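Local coordinates for protein aspartate-semialdehyde dehydrogenase 2 (Vibrio cholerae, PDB 2R00) that catalyses the NADPH-dependent reductive dephosphorylation of L-aspartyl-4-phosphate to L-aspartate-semialdehyde, a step on the way to lysine, methionine and threonine, at residues A[59-62]-A[63-67]; A[134-137]-A[138-142]; A[213-216]-A[217-221]. All coordinates share one frame; numbering follows the deposited sequence.

Contact 1: A[59-62]-A[63-67]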
# COMPACT_ATOMS: atom_id res chain seq x y z
N GLU A 59 24.29 3.44 -35.25
CA GLU A 59 24.06 3.70 -36.68
C GLU A 59 25.13 3.09 -37.58
O GLU A 59 24.87 2.80 -38.75
CB GLU A 59 23.99 5.21 -36.94
CG GLU A 59 22.84 5.95 -36.23
CD GLU A 59 21.50 5.82 -36.94
OE1 GLU A 59 21.44 5.21 -38.04
OE2 GLU A 59 20.49 6.33 -36.40
N GLU A 60 26.34 2.93 -37.04
CA GLU A 60 27.47 2.35 -37.78
C GLU A 60 27.74 0.87 -37.47
O GLU A 60 28.59 0.24 -38.11
CB GLU A 60 28.74 3.19 -37.56
CG GLU A 60 28.60 4.69 -37.87
CD GLU A 60 29.87 5.49 -37.57
OE1 GLU A 60 30.58 5.18 -36.57
OE2 GLU A 60 30.17 6.45 -38.32
N PHE A 61 27.01 0.31 -36.50
CA PHE A 61 27.31 -1.03 -36.00
C PHE A 61 26.93 -2.16 -36.95
O PHE A 61 25.84 -2.15 -37.54
CB PHE A 61 26.66 -1.23 -34.62
CG PHE A 61 27.12 -2.47 -33.90
CD1 PHE A 61 28.44 -2.60 -33.49
CD2 PHE A 61 26.23 -3.51 -33.63
CE1 PHE A 61 28.88 -3.75 -32.82
CE2 PHE A 61 26.64 -4.66 -32.96
CZ PHE A 61 27.97 -4.78 -32.56
N ASP A 62 27.84 -3.12 -37.11
CA ASP A 62 27.60 -4.36 -37.84
C ASP A 62 27.10 -5.41 -36.85
O ASP A 62 27.86 -5.88 -36.00
CB ASP A 62 28.90 -4.82 -38.55
CG ASP A 62 28.78 -6.20 -39.17
OD1 ASP A 62 27.65 -6.68 -39.40
OD2 ASP A 62 29.84 -6.82 -39.44
N TRP A 63 25.83 -5.79 -36.97
CA TRP A 63 25.18 -6.68 -36.01
C TRP A 63 25.60 -8.14 -36.18
O TRP A 63 25.38 -8.96 -35.29
CB TRP A 63 23.65 -6.55 -36.09
CG TRP A 63 23.12 -5.20 -35.65
CD1 TRP A 63 22.82 -4.14 -36.45
CD2 TRP A 63 22.81 -4.79 -34.30
NE1 TRP A 63 22.35 -3.08 -35.69
CE2 TRP A 63 22.34 -3.46 -34.37
CE3 TRP A 63 22.88 -5.41 -33.05
CZ2 TRP A 63 21.94 -2.74 -33.23
CZ3 TRP A 63 22.49 -4.69 -31.91
CH2 TRP A 63 22.02 -3.37 -32.02
N SER A 64 26.21 -8.46 -37.33
CA SER A 64 26.74 -9.81 -37.61
C SER A 64 27.82 -10.23 -36.62
O SER A 64 28.13 -11.42 -36.49
CB SER A 64 27.31 -9.88 -39.03
OG SER A 64 26.25 -9.88 -39.97
N GLN A 65 28.38 -9.25 -35.92
CA GLN A 65 29.40 -9.49 -34.90
C GLN A 65 28.89 -10.20 -33.64
O GLN A 65 29.69 -10.79 -32.91
CB GLN A 65 30.06 -8.17 -34.50
CG GLN A 65 30.84 -7.51 -35.61
CD GLN A 65 31.37 -6.15 -35.22
OE1 GLN A 65 30.62 -5.17 -35.15
NE2 GLN A 65 32.67 -6.09 -34.96
N VAL A 66 27.59 -10.15 -33.38
CA VAL A 66 27.08 -10.62 -32.08
C VAL A 66 26.05 -11.74 -32.15
O VAL A 66 25.32 -11.87 -33.15
CB VAL A 66 26.53 -9.45 -31.19
CG1 VAL A 66 27.66 -8.54 -30.75
CG2 VAL A 66 25.49 -8.65 -31.91
N HIS A 67 25.99 -12.53 -31.09
CA HIS A 67 25.01 -13.60 -30.95
C HIS A 67 23.75 -13.10 -30.25
O HIS A 67 22.64 -13.49 -30.61
CB HIS A 67 25.59 -14.75 -30.14
CG HIS A 67 26.77 -15.42 -30.78
ND1 HIS A 67 28.07 -15.05 -30.50
CD2 HIS A 67 26.84 -16.43 -31.68
CE1 HIS A 67 28.90 -15.81 -31.21
NE2 HIS A 67 28.18 -16.65 -31.93
O HOH W 1 23.61 -0.70 -37.34

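Contact 2: A[134-137]-A[138-142]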
# COMPACT_ATOMS: atom_id res chain seq x y z
N ILE A 134 8.09 -8.68 -12.64
CA ILE A 134 9.15 -9.62 -12.25
C ILE A 134 9.08 -9.92 -10.74
O ILE A 134 8.94 -11.08 -10.34
CB ILE A 134 10.55 -9.10 -12.62
CG1 ILE A 134 10.68 -8.93 -14.15
CG2 ILE A 134 11.66 -10.04 -12.08
CD1 ILE A 134 11.94 -8.17 -14.59
N GLN A 135 9.15 -8.88 -9.92
CA GLN A 135 9.09 -8.98 -8.46
C GLN A 135 7.92 -9.85 -8.00
O GLN A 135 8.10 -10.80 -7.23
CB GLN A 135 8.86 -7.59 -7.85
CG GLN A 135 10.07 -6.78 -7.45
CD GLN A 135 9.67 -5.36 -7.02
OE1 GLN A 135 10.03 -4.39 -7.69
NE2 GLN A 135 8.90 -5.24 -5.92
N MET A 136 6.72 -9.51 -8.47
CA MET A 136 5.49 -10.17 -8.04
C MET A 136 5.45 -11.63 -8.46
O MET A 136 5.05 -12.51 -7.68
CB MET A 136 4.25 -9.41 -8.56
CG MET A 136 2.92 -10.01 -8.09
SD MET A 136 1.45 -9.12 -8.63
CE MET A 136 1.40 -9.49 -10.38
N LEU A 137 5.83 -11.89 -9.71
CA LEU A 137 5.75 -13.23 -10.28
C LEU A 137 6.73 -14.22 -9.65
O LEU A 137 6.41 -15.41 -9.48
CB LEU A 137 5.94 -13.16 -11.79
CG LEU A 137 4.61 -13.07 -12.54
CD1 LEU A 137 4.74 -12.31 -13.79
CD2 LEU A 137 4.07 -14.45 -12.84
N VAL A 138 7.92 -13.75 -9.32
CA VAL A 138 8.87 -14.56 -8.56
C VAL A 138 8.25 -14.97 -7.22
O VAL A 138 8.24 -16.16 -6.87
CB VAL A 138 10.22 -13.84 -8.39
CG1 VAL A 138 11.09 -14.53 -7.35
CG2 VAL A 138 10.97 -13.81 -9.74
N ALA A 139 7.72 -14.00 -6.48
CA ALA A 139 7.09 -14.26 -5.18
C ALA A 139 5.86 -15.15 -5.23
O ALA A 139 5.65 -15.95 -4.32
CB ALA A 139 6.77 -12.93 -4.47
N LEU A 140 5.04 -15.03 -6.27
CA LEU A 140 3.76 -15.73 -6.35
C LEU A 140 3.81 -17.14 -6.93
O LEU A 140 2.96 -17.98 -6.62
CB LEU A 140 2.75 -14.91 -7.16
CG LEU A 140 1.70 -14.07 -6.42
CD1 LEU A 140 2.18 -13.53 -5.10
CD2 LEU A 140 1.17 -12.95 -7.31
N LYS A 141 4.80 -17.40 -7.78
CA LYS A 141 4.90 -18.68 -8.47
C LYS A 141 4.81 -19.93 -7.56
O LYS A 141 4.05 -20.85 -7.89
CB LYS A 141 6.13 -18.73 -9.39
CG LYS A 141 6.20 -19.95 -10.33
CD LYS A 141 4.90 -20.18 -11.10
CE LYS A 141 5.10 -21.12 -12.29
NZ LYS A 141 6.03 -22.24 -11.98
N PRO A 142 5.57 -19.97 -6.44
CA PRO A 142 5.43 -21.11 -5.52
C PRO A 142 4.01 -21.29 -4.96
O PRO A 142 3.57 -22.42 -4.77
CB PRO A 142 6.40 -20.76 -4.37
CG PRO A 142 7.39 -19.83 -5.00
CD PRO A 142 6.60 -19.02 -5.96

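Contact 3: A[213-216]-A[217-221]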
# COMPACT_ATOMS: atom_id res chain seq x y z
N GLU A 213 -1.66 0.13 -15.27
CA GLU A 213 -2.30 -0.94 -14.49
C GLU A 213 -2.74 -2.07 -15.40
O GLU A 213 -2.48 -3.23 -15.10
CB GLU A 213 -3.47 -0.41 -13.65
CG GLU A 213 -3.02 0.48 -12.47
CD GLU A 213 -4.13 1.35 -11.87
OE1 GLU A 213 -5.27 1.37 -12.37
OE2 GLU A 213 -3.83 2.03 -10.86
N MET A 214 -3.39 -1.75 -16.52
CA MET A 214 -3.80 -2.78 -17.48
C MET A 214 -2.60 -3.53 -18.03
O MET A 214 -2.67 -4.73 -18.28
CB MET A 214 -4.62 -2.16 -18.63
CG MET A 214 -6.07 -1.81 -18.25
SD MET A 214 -6.93 -3.06 -17.26
CE MET A 214 -6.86 -4.58 -18.24
N LYS A 215 -1.49 -2.83 -18.22
CA LYS A 215 -0.28 -3.47 -18.73
C LYS A 215 0.24 -4.54 -17.79
O LYS A 215 0.69 -5.59 -18.24
CB LYS A 215 0.80 -2.43 -19.05
CG LYS A 215 0.62 -1.80 -20.43
CD LYS A 215 1.30 -0.46 -20.57
CE LYS A 215 2.55 -0.33 -19.72
NZ LYS A 215 3.71 -1.07 -20.26
N MET A 216 0.12 -4.30 -16.49
CA MET A 216 0.48 -5.28 -15.47
C MET A 216 -0.42 -6.52 -15.54
O MET A 216 0.07 -7.65 -15.43
CB MET A 216 0.42 -4.63 -14.09
CG MET A 216 0.94 -5.50 -12.96
SD MET A 216 1.51 -4.54 -11.51
CE MET A 216 2.58 -5.78 -10.79
N VAL A 217 -1.72 -6.31 -15.74
CA VAL A 217 -2.64 -7.41 -15.94
C VAL A 217 -2.18 -8.29 -17.09
O VAL A 217 -2.08 -9.49 -16.96
CB VAL A 217 -4.07 -6.90 -16.26
CG1 VAL A 217 -5.00 -8.08 -16.57
CG2 VAL A 217 -4.63 -6.06 -15.11
N TRP A 218 -1.90 -7.65 -18.23
CA TRP A 218 -1.57 -8.37 -19.45
C TRP A 218 -0.23 -9.08 -19.35
O TRP A 218 -0.09 -10.23 -19.80
CB TRP A 218 -1.60 -7.42 -20.66
CG TRP A 218 -2.96 -6.80 -20.89
CD1 TRP A 218 -4.19 -7.40 -20.67
CD2 TRP A 218 -3.24 -5.50 -21.42
NE1 TRP A 218 -5.20 -6.52 -21.01
CE2 TRP A 218 -4.65 -5.36 -21.49
CE3 TRP A 218 -2.43 -4.43 -21.86
CZ2 TRP A 218 -5.27 -4.20 -21.95
CZ3 TRP A 218 -3.06 -3.27 -22.32
CH2 TRP A 218 -4.46 -3.16 -22.36
N GLU A 219 0.76 -8.43 -18.74
CA GLU A 219 2.04 -9.08 -18.44
C GLU A 219 1.88 -10.30 -17.53
O GLU A 219 2.44 -11.35 -17.79
CB GLU A 219 3.05 -8.09 -17.86
CG GLU A 219 3.52 -7.01 -18.85
CD GLU A 219 4.65 -6.14 -18.32
OE1 GLU A 219 5.53 -6.66 -17.60
OE2 GLU A 219 4.69 -4.94 -18.66
N THR A 220 1.10 -10.15 -16.45
CA THR A 220 0.89 -11.22 -15.46
C THR A 220 0.21 -12.46 -16.06
O THR A 220 0.66 -13.60 -15.84
CB THR A 220 0.08 -10.68 -14.26
OG1 THR A 220 0.86 -9.68 -13.60
CG2 THR A 220 -0.25 -11.78 -13.26
N GLN A 221 -0.85 -12.22 -16.83
CA GLN A 221 -1.58 -13.29 -17.51
C GLN A 221 -0.74 -14.01 -18.57
O GLN A 221 -0.87 -15.23 -18.74
CB GLN A 221 -2.85 -12.73 -18.15
CG GLN A 221 -3.92 -12.32 -17.13
CD GLN A 221 -5.14 -11.69 -17.78
OE1 GLN A 221 -5.09 -11.19 -18.91
NE2 GLN A 221 -6.25 -11.70 -17.05

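Contact 1: A[59-62]-A[63-67]
Phe61 and Trp63, two residues apart, meet as a T-shaped pair: the edge of the phenyl ring is directed at the face of the indole, with the planes at 88° and the centroid of the Phe61 ring 5.2 Å from that of the six-membered ring of Trp63. The touching atom is Phe61 CD2, which stands over the centre of the indole, 3.7 Å from Trp63 CD2. The first torsions explain the meeting. In Phe61, CG lies anti to the backbone N (chi1 -169°), which turns the phenyl edge to the indole face, whereas Trp63 holds its CG beside its own N. Farther round the phenyl edge, Phe61 CZ rests 4.2 Å from Val66 CG1. A water ties the backbone to the same indole, donating to Phe61 O at 2.7 Å and accepting a weak bond from Trp63 NE1.

On the solvent side the work is polar. Asp62 OD1 accepts Ser64 N at 3.1 Å, the donor coming from above the carboxylate plane, 59° out of it, closing an Asx turn at the entry to the 3-10 segment 63-65. Gln65 N also gives a weak bond back to Asp62 O.

The turn links strand 51-57 to strand 68-71 in the Rossmann-type nucleotide-binding domain. Trp63 reaches Trp81, Ile84 and Ala85 of helix 75-87, while Phe61 and Val66 lie on strand 30-37, and Val66 also touches Ala7 of strand 4-9.

Contact 2: A[134-137]-A[138-142]
Met136 O receives the shortest sound polar bond here, from Leu140 N at 2.9 Å, although the hydrogen bond is bent (139° at the hydrogen). The bonds on either side of it show how one turn of helix 131-147 varies in quality. Val138 N meets Ile134 O at 3.0 Å; Ala139 N reaches Gln135 O only weakly; Lys141 N bonds to Leu137 O at 3.1 Å. At Pro142 the series breaks, because a proline nitrogen has no hydrogen to give to the preceding turn, and the helix kinks.

Side chains four residues apart add an apolar seam. Met136 carries its CG anti to the backbone N (chi1 -178°), which places that atom against Leu140, with Met136 CG 3.5 Å from Leu140 CD2. The chain runs on extended to Met136 SD, 4.1 Å from the same Leu140 CD2, and the bend at chi3 then turns CE away from Leu140. Two residues earlier, Ile134 CG2 and Val138 CG2 approach loosely, at 4.5 Å. Met136 and Leu140 both face the sheet of the dimerisation domain, on Ile152 of strand 149-159 and on strand 244-252, while Ala139 packs against Leu309 and Val311.

The polar ends look elsewhere: Lys141 NZ forms a salt bridge with Asp145, and Gln135 OE1 is hydrogen-bonded to ND1 of His244, the probable proton acceptor. A backbone-bonded helix packed by apolar side chains thus carries at its first residue Cys131, which forms the acyl-thioester intermediate, and, one turn on, a glutamine whose bond to His244 probably helps to orient that imidazole.

Contact 3: A[213-216]-A[217-221]
The indole of Trp218 lies over the preceding turn of helix 211-223, with Met214 O 3.2 Å above one face, offset toward the rim. On that face too, Met214 CB makes a CH-pi contact, 4.0 Å from the centroid of the six-membered ring and 16° off its normal. Met214, bent at chi2 and chi3, curls back until its CE comes 3.8 Å from Trp218 NE1; the same methyl touches Val217 CG2.

Farther along the helix, Met216 O is gripped twice. Thr220 OG1 donates at 2.8 Å and Thr220 N at 2.9 Å, from opposite faces of the carbonyl plane. The threonine can do both because its OG1 sits beside its own N (chi1 -64°), pointing back along the helix.

Glu213 forms a salt bridge with Arg296 of the second subunit, on which Met214 and Val217 also pack against Ile301. Lys215, a predicted phosphate ligand, bonds Tyr101 OH, and its NZ stays 4.3 Å from Glu219 OE2, beyond a salt bridge. Glu219 OE1 takes Asn130 N and Thr133 OG1, and OE2 has a long, weak ion pair with Arg100, another predicted phosphate ligand. This stretch of alpha-helix thus joins the dimer interface to the probable phosphate site.

How the contacts relate
Contact 1 stands apart, its centre about 35 Å from that of contact 2 and about 33 Å from that of contact 3. It is a partly buried turn between strands of the nucleotide-binding domain, where aromatic packing faces inward and an aspartate closes an Asx turn on the outside. Contacts 2 and 3 are both buried helix turns beside the sheet of the dimerisation domain, and they touch: Met136 CE packs 3.3 Å from Thr220 OG1 and also meets the methyl of Met216. Residues 134-142 are mostly apolar and reach the probable proton acceptor through one glutamine. Residues 213-221 mix methionines with charged groups, as suits a helix shared by the probable phosphate site and the partner subunit.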